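Local coordinates for nucleoprotein (Rift valley fever virus, PDB 3OV9), which encapsidates the viral genomic RNA, shielding it from nucleases, and assembles into the ring-shaped hexamers needed to form the nucleocapsid, at residues R18-I21 against E22-R26. Residues are numbered along the deposited sequence; the frame is centred on the assembly and turned at random. Where two conformers were deposited one is given.
Sequences RNEI and EQWVR
Arg18 and Glu22, one turn apart near the start of helix 18-28, form a salt bridge in which NE of Arg18 donates to OE2 of Glu22 over 3.1 Å. The carboxylate sits at the guanidinium edge, yet the two planes are turned 72° from each other, and NE meets OE2 from above the carboxylate plane. With CG of Arg18 anti to the backbone N (chi1 180°) and the chain extended to NE, both CG and NE come close to OE2 of Glu22.

On another side of the helix, Glu20 lies alongside Trp24. CG of Glu20 stands over the six-membered ring of Trp24, 3.8 Å from its centroid, a CH-pi contact, and the carboxylate continues almost parallel to the indole, with CD of Glu20 3.4 Å from CH2 of Trp24. Ile21 adds looser apolar contacts, CG1 to Trp24 CE3 and CG2 to Val25 CG2.

Backbone i to i+4 bonds run beneath all this, from Glu22 N to Arg18 O through Val25 N to Ile21 O. Asn19 O accepts from Gln23 N at 3.2 Å and also from a water, which in turn accepts from Arg26 NH2.

Leu122, Trp125 and Lys56 of a second subunit pack on Ile21 and Val25, on Glu22 and on Trp24 respectively. The salt bridge therefore borders the interface, whereas the water link joins exposed residues, in a helix within the region essential for oligomerization.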
# COMPACT_ATOMS: atom_id res chain seq x y z
N ARG A 18 47.55 1.80 -16.36
CA ARG A 18 47.08 1.90 -14.98
C ARG A 18 47.10 3.34 -14.45
O ARG A 18 46.11 3.80 -13.88
CB ARG A 18 47.88 0.97 -14.06
CG ARG A 18 47.46 1.01 -12.59
CD ARG A 18 48.27 0.04 -11.76
NE ARG A 18 48.15 0.30 -10.33
CZ ARG A 18 48.82 -0.34 -9.38
NH1 ARG A 18 49.67 -1.31 -9.69
NH2 ARG A 18 48.63 -0.02 -8.10
N ASN A 19 48.22 4.03 -14.64
CA ASN A 19 48.35 5.41 -14.16
C ASN A 19 47.36 6.37 -14.83
O ASN A 19 46.78 7.23 -14.17
CB ASN A 19 49.79 5.92 -14.31
CG ASN A 19 50.75 5.22 -13.37
OD1 ASN A 19 51.93 5.07 -13.68
ND2 ASN A 19 50.25 4.79 -12.21
N GLU A 20 47.16 6.19 -16.14
CA GLU A 20 46.22 7.01 -16.90
C GLU A 20 44.78 6.75 -16.47
O GLU A 20 44.01 7.69 -16.26
CB GLU A 20 46.38 6.73 -18.40
CG GLU A 20 45.42 7.53 -19.28
CD GLU A 20 45.65 7.29 -20.76
OE1 GLU A 20 45.68 6.11 -21.18
OE2 GLU A 20 45.78 8.29 -21.50
N ILE A 21 44.42 5.47 -16.34
CA ILE A 21 43.06 5.08 -15.97
C ILE A 21 42.72 5.52 -14.55
O ILE A 21 41.61 6.00 -14.30
CB ILE A 21 42.84 3.55 -16.17
CG1 ILE A 21 42.80 3.22 -17.66
CG2 ILE A 21 41.55 3.10 -15.49
CD1 ILE A 21 43.09 1.77 -17.98
N GLU A 22 43.67 5.38 -13.63
CA GLU A 22 43.47 5.79 -12.24
C GLU A 22 43.27 7.30 -12.10
O GLU A 22 42.53 7.75 -11.21
CB GLU A 22 44.61 5.28 -11.34
CG GLU A 22 44.53 3.77 -11.05
CD GLU A 22 45.65 3.25 -10.18
OE1 GLU A 22 46.54 4.05 -9.79
OE2 GLU A 22 45.66 2.04 -9.88
N GLN A 23 43.92 8.08 -12.97
CA GLN A 23 43.71 9.53 -13.02
C GLN A 23 42.29 9.85 -13.45
O GLN A 23 41.64 10.73 -12.89
CB GLN A 23 44.72 10.21 -13.96
CG GLN A 23 46.11 10.38 -13.37
CD GLN A 23 46.98 11.37 -14.15
OE1 GLN A 23 46.50 12.40 -14.62
NE2 GLN A 23 48.26 11.05 -14.27
N TRP A 24 41.79 9.12 -14.46
CA TRP A 24 40.41 9.29 -14.90
C TRP A 24 39.42 8.92 -13.80
O TRP A 24 38.42 9.62 -13.59
CB TRP A 24 40.11 8.48 -16.17
CG TRP A 24 40.75 9.04 -17.42
CD1 TRP A 24 40.99 10.35 -17.70
CD2 TRP A 24 41.19 8.29 -18.56
NE1 TRP A 24 41.58 10.47 -18.95
CE2 TRP A 24 41.70 9.22 -19.49
CE3 TRP A 24 41.20 6.93 -18.88
CZ2 TRP A 24 42.23 8.83 -20.73
CZ3 TRP A 24 41.73 6.54 -20.11
CH2 TRP A 24 42.23 7.49 -21.02
N VAL A 25 39.71 7.83 -13.08
CA VAL A 25 38.88 7.40 -11.96
C VAL A 25 38.72 8.55 -10.97
O VAL A 25 37.60 8.88 -10.56
CB VAL A 25 39.45 6.15 -11.24
CG1 VAL A 25 38.68 5.86 -9.96
CG2 VAL A 25 39.40 4.95 -12.15
N ARG A 26 39.84 9.17 -10.61
CA ARG A 26 39.85 10.32 -9.69
C ARG A 26 39.08 11.53 -10.24
O ARG A 26 38.34 12.18 -9.50
CB ARG A 26 41.28 10.72 -9.32
CG ARG A 26 41.98 9.74 -8.40
CD ARG A 26 43.30 10.30 -7.88
NE ARG A 26 44.29 10.49 -8.93
CZ ARG A 26 45.15 9.55 -9.34
NH1 ARG A 26 45.15 8.35 -8.78
NH2 ARG A 26 46.01 9.82 -10.31
O HOH W 1 47.61 7.99 -11.66